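Local coordinates for protein alpha-pyrone synthesis polyketide synthase-like Pks18 (Mycobacterium tuberculosis, PDB 1TED) that probably extends medium- and long-chain acyl-CoA starters with malonyl-CoA to build tri- and tetraketide alpha-pyrones, as a type III polyketide synthase of the thiolase fold, at residues D213-N216 / D217-H221; L266-H270 / N271-C275. All coordinates share one frame; numbering follows the deposited sequence.

Contact 1: residues D213-N216 / D217-H221; sequences DDIN and DVVIH. With MYR (myristic acid), chain E.
D214 and D217 meet at the first turn of helix 215-223, where D214 is the N-cap. The carboxylate of D214 folds back over the helix start because CG sits between the backbone N and the carbonyl carbon (chi1 58°), and OD2 accepts from D217 N at 2.9 Å. The bond is bent, and the N-H arrives from above the carboxylate plane. The two aspartate side chains cross at a slant with their carboxylates 60° apart; D217 swings its own away from D214, and its OD2 accepts from the backbone N of A212, so that the carboxylates of D214 and D217 are each held by a main-chain N-H. The partial positive charge at the N-terminus of the helix would probably stabilise these two negative charges, which lie near each other.

Ordinary helical bonds follow, from V218 N to D214 O at 3.0 Å and from I220 N to N216 O at 2.9 Å. V219 lays CG2 beside the I215 carbonyl and reaches I215 CG2 at 4.4 Å, a light apolar touch, while N216 and I220 run alongside each other in the same direction. The other branch of I220, CG2, lies 3.6 Å from C9 of the myristic acid. The ring of H221, a substrate-binding residue by similarity, lies with one face under the chain, C7 standing 3.1 Å above its centre. V218 and V219 pack on helix 68-74, whereas N216 and I220 face strand 272-277, which places this helix between those two elements with the fatty acid beside I220 and H221.

Contact 2: residues L266-H270 / N271-C275; sequences LGVNH and NGITC. With MYR (myristic acid), chain E.
With CG placed between the backbone N and the carbonyl carbon in both H270 (chi1 68°) and N271 (chi1 54°), the imidazole and the amide are folded onto each other at the tip of a hairpin. Their planes are 9° apart, and N271 CG stands 3.8 Å above the H270 ring plane, offset toward its rim; N271 CB adds an off-centre CH-pi contact. On N271, OD1 turns back toward N269 and accepts from a water whose oxygen is 2.9 Å from N271 OD1; the same water accepts from N269 ND2. This ND2 also lies 3.4 Å from T274 CG2, where the two side chains meet at a slant.

The turn from N269 to G272 is type I, closed by G272 N to N269 O at 2.9 Å and, in return, N269 N to G272 O. G272 takes up backbone angles open essentially to glycine alone. Next along the ladder, G267 and T274 form a second hydrogen-bonded pair, linked in both directions. L266, V268, I273 and C275 share the other face: L266 CD2 packs on C275 CB at 3.6 Å, and C275 CB in turn lies 3.7 Å from C13 of the myristic acid, so this face borders the lipid.

V268 and I273 rest on helix 102-125 of the same chain. The dimer partner also reaches the hairpin: R103 of the second subunit donates to N269 OD1, and V268 packs against V268 of that subunit, so strands 264-269 and 272-277 pack on helix 102-125 of their own chain and form part of the dimer interface.

Overall arrangement
Contact 1 precedes contact 2 along the chain, and their centres are 13 Å apart on the same side of the chain's centre. Residues 213-221 belong to the N-terminal chalcone synthase-like domain and 266-275 to the C-terminal one, so a helix from the first, 215-223, meets a two-stranded hairpin from the second, 264-269/272-277, outside the central mixed sheet of the thiolase fold. They touch directly where I220 CD1 approaches C275 O at 3.6 Å. Both border the same myristic acid, the helix nearer its carboxyl half and the hairpin along its tail, consistent with a tunnel for long acyl chains beside C175, the nucleophile by similarity.

Contact 1: residues D213-N216 / D217-H221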
ATOM      1  N   ASP A 213      19.664  22.185   5.535  1.00 40.60           N
ATOM      2  CA  ASP A 213      20.538  23.047   4.732  1.00 42.77           C
ATOM      3  C   ASP A 213      20.628  22.852   3.220  1.00 41.40           C
ATOM      4  O   ASP A 213      20.780  23.830   2.491  1.00 43.96           O
ATOM      5  CB  ASP A 213      21.976  22.998   5.265  1.00 47.42           C
ATOM      6  CG  ASP A 213      22.104  23.519   6.682  1.00 51.80           C
ATOM      7  OD1 ASP A 213      21.324  24.426   7.065  1.00 54.79           O
ATOM      8  OD2 ASP A 213      23.004  23.028   7.407  1.00 53.29           O
ATOM      9  N   ASP A 214      20.568  21.611   2.747  1.00 39.25           N
ATOM     10  CA  ASP A 214      20.699  21.328   1.315  1.00 38.90           C
ATOM     11  C   ASP A 214      19.611  21.906   0.388  1.00 37.59           C
ATOM     12  O   ASP A 214      18.482  22.150   0.825  1.00 37.15           O
ATOM     13  CB  ASP A 214      20.816  19.811   1.099  1.00 40.40           C
ATOM     14  CG  ASP A 214      19.633  19.044   1.660  1.00 41.43           C
ATOM     15  OD1 ASP A 214      19.561  18.859   2.898  1.00 41.93           O
ATOM     16  OD2 ASP A 214      18.771  18.633   0.858  1.00 41.52           O
ATOM     17  N   ILE A 215      19.959  22.120  -0.888  1.00 34.91           N
ATOM     18  CA  ILE A 215      19.019  22.669  -1.868  1.00 34.43           C
ATOM     19  C   ILE A 215      17.773  21.822  -1.982  1.00 32.24           C
ATOM     20  O   ILE A 215      16.664  22.345  -1.983  1.00 33.55           O
ATOM     21  CB  ILE A 215      19.572  22.742  -3.338  1.00 35.78           C
ATOM     22  CG1 ILE A 215      20.977  22.169  -3.408  1.00 37.48           C
ATOM     23  CG2 ILE A 215      19.445  24.161  -3.898  1.00 33.04           C
ATOM     24  CD1 ILE A 215      20.998  20.676  -3.440  1.00 38.43           C
ATOM     25  N   ASN A 216      17.959  20.514  -2.128  1.00 32.20           N
ATOM     26  CA  ASN A 216      16.822  19.613  -2.270  1.00 31.93           C
ATOM     27  C   ASN A 216      15.802  19.823  -1.156  1.00 30.14           C
ATOM     28  O   ASN A 216      14.596  19.866  -1.409  1.00 27.38           O
ATOM     29  CB  ASN A 216      17.279  18.156  -2.289  1.00 32.87           C
ATOM     30  CG  ASN A 216      16.109  17.181  -2.263  1.00 33.65           C
ATOM     31  OD1 ASN A 216      15.683  16.742  -1.201  1.00 33.96           O
ATOM     32  ND2 ASN A 216      15.573  16.861  -3.434  1.00 31.32           N
ATOM     33  N   ASP A 217      16.296  19.972   0.069  1.00 30.09           N
ATOM     34  CA  ASP A 217      15.420  20.188   1.209  1.00 30.48           C
ATOM     35  C   ASP A 217      14.760  21.556   1.093  1.00 29.83           C
ATOM     36  O   ASP A 217      13.551  21.681   1.274  1.00 30.88           O
ATOM     37  CB  ASP A 217      16.202  20.105   2.516  1.00 31.95           C
ATOM     38  CG  ASP A 217      15.333  19.662   3.680  1.00 36.51           C
ATOM     39  OD1 ASP A 217      15.029  18.448   3.764  1.00 36.96           O
ATOM     40  OD2 ASP A 217      14.943  20.523   4.503  1.00 35.16           O
ATOM     41  N   VAL A 218      15.553  22.579   0.785  1.00 29.41           N
ATOM     42  CA  VAL A 218      15.024  23.933   0.637  1.00 27.93           C
ATOM     43  C   VAL A 218      13.990  23.975  -0.476  1.00 27.80           C
ATOM     44  O   VAL A 218      12.970  24.662  -0.365  1.00 27.16           O
ATOM     45  CB  VAL A 218      16.141  24.949   0.297  1.00 29.67           C
ATOM     46  CG1 VAL A 218      15.528  26.309  -0.008  1.00 28.33           C
ATOM     47  CG2 VAL A 218      17.132  25.052   1.461  1.00 28.74           C
ATOM     48  N   VAL A 219      14.266  23.236  -1.552  1.00 27.36           N
ATOM     49  CA  VAL A 219      13.372  23.170  -2.701  1.00 28.18           C
ATOM     50  C   VAL A 219      12.053  22.476  -2.352  1.00 29.17           C
ATOM     51  O   VAL A 219      10.976  22.959  -2.700  1.00 28.65           O
ATOM     52  CB  VAL A 219      14.047  22.427  -3.885  1.00 28.26           C
ATOM     53  CG1 VAL A 219      13.016  22.115  -4.971  1.00 26.49           C
ATOM     54  CG2 VAL A 219      15.168  23.286  -4.456  1.00 28.34           C
ATOM     55  N   ILE A 220      12.150  21.339  -1.676  1.00 28.35           N
ATOM     56  CA  ILE A 220      10.970  20.585  -1.270  1.00 32.08           C
ATOM     57  C   ILE A 220      10.098  21.434  -0.339  1.00 30.55           C
ATOM     58  O   ILE A 220       8.876  21.476  -0.475  1.00 29.68           O
ATOM     59  CB  ILE A 220      11.397  19.269  -0.555  1.00 33.24           C
ATOM     60  CG1 ILE A 220      11.088  18.076  -1.446  1.00 35.74           C
ATOM     61  CG2 ILE A 220      10.723  19.130   0.779  1.00 37.70           C
ATOM     62  CD1 ILE A 220      11.920  18.024  -2.693  1.00 32.50           C
ATOM     63  N   HIS A 221      10.739  22.124   0.596  1.00 29.56           N
ATOM     64  CA  HIS A 221      10.013  22.949   1.542  1.00 31.26           C
ATOM     65  C   HIS A 221       9.409  24.192   0.911  1.00 30.85           C
ATOM     66  O   HIS A 221       8.581  24.866   1.521  1.00 30.61           O
ATOM     67  CB  HIS A 221      10.922  23.332   2.706  1.00 30.80           C
ATOM     68  CG  HIS A 221      11.174  22.209   3.664  1.00 30.38           C
ATOM     69  ND1 HIS A 221      10.873  22.295   5.008  1.00 32.88           N
ATOM     70  CD2 HIS A 221      11.703  20.978   3.478  1.00 30.84           C
ATOM     71  CE1 HIS A 221      11.209  21.166   5.605  1.00 27.71           C
ATOM     72  NE2 HIS A 221      11.714  20.350   4.700  1.00 30.10           N
TER
HETATM   73  C1  MYR E3045       7.141  25.520   4.739  1.00 54.00           C
HETATM   74  O1  MYR E3045       6.337  26.445   4.661  1.00 54.28           O
HETATM   75  O2  MYR E3045       8.324  25.724   4.463  1.00 54.78           O
HETATM   76  C2  MYR E3045       6.680  24.127   5.175  1.00 53.49           C
HETATM   77  C3  MYR E3045       6.777  23.131   4.018  1.00 51.31           C
HETATM   78  C4  MYR E3045       6.287  21.744   4.443  1.00 48.26           C
HETATM   79  C5  MYR E3045       6.423  20.729   3.305  1.00 45.41           C
HETATM   80  C6  MYR E3045       7.883  20.468   2.925  1.00 42.55           C
HETATM   81  C7  MYR E3045       8.656  19.717   4.013  1.00 40.21           C
HETATM   82  C8  MYR E3045       8.163  18.279   4.190  1.00 38.57           C
HETATM   83  C9  MYR E3045       8.389  17.444   2.928  1.00 38.26           C
HETATM   84  C10 MYR E3045       7.761  16.058   3.076  1.00 37.39           C
HETATM   85  C11 MYR E3045       7.929  15.243   1.791  1.00 39.06           C
HETATM   86  C12 MYR E3045       7.256  13.875   1.915  1.00 37.48           C
HETATM   87  C13 MYR E3045       7.368  13.104   0.598  1.00 38.37           C
HETATM   88  C14 MYR E3045       6.665  11.749   0.691  1.00 40.58           C

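Contact 2: residues L266-H270 / N271-C275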
ATOM      1  N   LEU A 266      12.173   8.387  -1.873  1.00 25.06           N
ATOM      2  CA  LEU A 266      11.405   8.634  -0.662  1.00 27.08           C
ATOM      3  C   LEU A 266      12.027   7.838   0.473  1.00 26.44           C
ATOM      4  O   LEU A 266      12.476   6.712   0.278  1.00 28.02           O
ATOM      5  CB  LEU A 266       9.942   8.216  -0.853  1.00 27.19           C
ATOM      6  CG  LEU A 266       9.235   8.854  -2.052  1.00 29.17           C
ATOM      7  CD1 LEU A 266       7.765   8.417  -2.073  1.00 27.25           C
ATOM      8  CD2 LEU A 266       9.352  10.368  -1.968  1.00 26.68           C
ATOM      9  N   GLY A 267      12.061   8.430   1.657  1.00 25.88           N
ATOM     10  CA  GLY A 267      12.654   7.741   2.785  1.00 28.09           C
ATOM     11  C   GLY A 267      12.106   8.235   4.101  1.00 29.10           C
ATOM     12  O   GLY A 267      11.406   9.245   4.150  1.00 31.33           O
ATOM     13  N   VAL A 268      12.427   7.526   5.175  1.00 27.82           N
ATOM     14  CA  VAL A 268      11.959   7.911   6.491  1.00 27.25           C
ATOM     15  C   VAL A 268      13.143   8.323   7.363  1.00 29.08           C
ATOM     16  O   VAL A 268      14.020   7.506   7.638  1.00 30.43           O
ATOM     17  CB  VAL A 268      11.209   6.727   7.177  1.00 26.99           C
ATOM     18  CG1 VAL A 268      10.776   7.127   8.579  1.00 26.14           C
ATOM     19  CG2 VAL A 268       9.996   6.306   6.341  1.00 21.05           C
ATOM     20  N   ASN A 269      13.188   9.586   7.779  1.00 29.54           N
ATOM     21  CA  ASN A 269      14.261  10.045   8.652  1.00 29.56           C
ATOM     22  C   ASN A 269      13.743  10.162  10.081  1.00 30.58           C
ATOM     23  O   ASN A 269      12.533  10.248  10.315  1.00 29.58           O
ATOM     24  CB  ASN A 269      14.806  11.409   8.226  1.00 31.56           C
ATOM     25  CG  ASN A 269      15.597  11.353   6.938  1.00 31.97           C
ATOM     26  OD1 ASN A 269      16.298  10.376   6.662  1.00 32.36           O
ATOM     27  ND2 ASN A 269      15.502  12.420   6.146  1.00 31.31           N
ATOM     28  N   HIS A 270      14.677  10.182  11.027  1.00 31.91           N
ATOM     29  CA  HIS A 270      14.356  10.275  12.449  1.00 30.90           C
ATOM     30  C   HIS A 270      13.494  11.481  12.777  1.00 30.71           C
ATOM     31  O   HIS A 270      12.772  11.476  13.771  1.00 31.43           O
ATOM     32  CB  HIS A 270      15.635  10.339  13.284  1.00 31.12           C
ATOM     33  CG  HIS A 270      16.418  11.601  13.100  1.00 32.38           C
ATOM     34  ND1 HIS A 270      17.352  11.761  12.098  1.00 32.42           N
ATOM     35  CD2 HIS A 270      16.400  12.768  13.788  1.00 31.21           C
ATOM     36  CE1 HIS A 270      17.878  12.971  12.178  1.00 32.09           C
ATOM     37  NE2 HIS A 270      17.316  13.603  13.194  1.00 32.63           N
ATOM     38  N   ASN A 271      13.582  12.515  11.946  1.00 28.92           N
ATOM     39  CA  ASN A 271      12.803  13.724  12.163  1.00 29.89           C
ATOM     40  C   ASN A 271      11.718  13.944  11.121  1.00 29.52           C
ATOM     41  O   ASN A 271      11.189  15.043  10.986  1.00 31.47           O
ATOM     42  CB  ASN A 271      13.722  14.949  12.221  1.00 29.65           C
ATOM     43  CG  ASN A 271      14.632  15.073  10.997  1.00 32.03           C
ATOM     44  OD1 ASN A 271      14.675  14.189  10.125  1.00 26.99           O
ATOM     45  ND2 ASN A 271      15.376  16.182  10.936  1.00 27.97           N
ATOM     46  N   GLY A 272      11.378  12.893  10.387  1.00 29.23           N
ATOM     47  CA  GLY A 272      10.337  13.020   9.391  1.00 28.66           C
ATOM     48  C   GLY A 272      10.595  12.334   8.064  1.00 29.71           C
ATOM     49  O   GLY A 272      11.716  11.920   7.752  1.00 28.97           O
ATOM     50  N   ILE A 273       9.527  12.204   7.286  1.00 27.87           N
ATOM     51  CA  ILE A 273       9.614  11.600   5.974  1.00 28.15           C
ATOM     52  C   ILE A 273      10.182  12.667   5.048  1.00 29.72           C
ATOM     53  O   ILE A 273       9.963  13.860   5.259  1.00 31.12           O
ATOM     54  CB  ILE A 273       8.229  11.167   5.469  1.00 26.46           C
ATOM     55  CG1 ILE A 273       7.690  10.029   6.347  1.00 25.11           C
ATOM     56  CG2 ILE A 273       8.320  10.738   4.013  1.00 24.96           C
ATOM     57  CD1 ILE A 273       6.239   9.713   6.111  1.00 22.04           C
ATOM     58  N   THR A 274      10.920  12.237   4.034  1.00 29.56           N
ATOM     59  CA  THR A 274      11.522  13.164   3.105  1.00 30.55           C
ATOM     60  C   THR A 274      11.472  12.626   1.680  1.00 30.87           C
ATOM     61  O   THR A 274      11.217  11.443   1.459  1.00 29.45           O
ATOM     62  CB  THR A 274      12.983  13.427   3.493  1.00 31.55           C
ATOM     63  OG1 THR A 274      13.481  14.541   2.745  1.00 33.07           O
ATOM     64  CG2 THR A 274      13.837  12.197   3.203  1.00 30.80           C
ATOM     65  N   CYS A 275      11.709  13.513   0.719  1.00 30.41           N
ATOM     66  CA  CYS A 275      11.729  13.156  -0.693  1.00 30.42           C
ATOM     67  C   CYS A 275      12.979  13.784  -1.305  1.00 32.12           C
ATOM     68  O   CYS A 275      13.190  14.991  -1.193  1.00 34.09           O
ATOM     69  CB  CYS A 275      10.486  13.692  -1.400  1.00 29.89           C
ATOM     70  SG  CYS A 275      10.541  13.595  -3.218  1.00 34.59           S
TER
HETATM   71  C1  MYR E3045       7.141  25.520   4.739  1.00 54.00           C
HETATM   72  O1  MYR E3045       6.337  26.445   4.661  1.00 54.28           O
HETATM   73  O2  MYR E3045       8.324  25.724   4.463  1.00 54.78           O
HETATM   74  C2  MYR E3045       6.680  24.127   5.175  1.00 53.49           C
HETATM   75  C3  MYR E3045       6.777  23.131   4.018  1.00 51.31           C
HETATM   76  C4  MYR E3045       6.287  21.744   4.443  1.00 48.26           C
HETATM   77  C5  MYR E3045       6.423  20.729   3.305  1.00 45.41           C
HETATM   78  C6  MYR E3045       7.883  20.468   2.925  1.00 42.55           C
HETATM   79  C7  MYR E3045       8.656  19.717   4.013  1.00 40.21           C
HETATM   80  C8  MYR E3045       8.163  18.279   4.190  1.00 38.57           C
HETATM   81  C9  MYR E3045       8.389  17.444   2.928  1.00 38.26           C
HETATM   82  C10 MYR E3045       7.761  16.058   3.076  1.00 37.39           C
HETATM   83  C11 MYR E3045       7.929  15.243   1.791  1.00 39.06           C
HETATM   84  C12 MYR E3045       7.256  13.875   1.915  1.00 37.48           C
HETATM   85  C13 MYR E3045       7.368  13.104   0.598  1.00 38.37           C
HETATM   86  C14 MYR E3045       6.665  11.749   0.691  1.00 40.58           C
HETATM   87  O   HOH W   1      13.886  14.759   7.363  1.00 26.27           O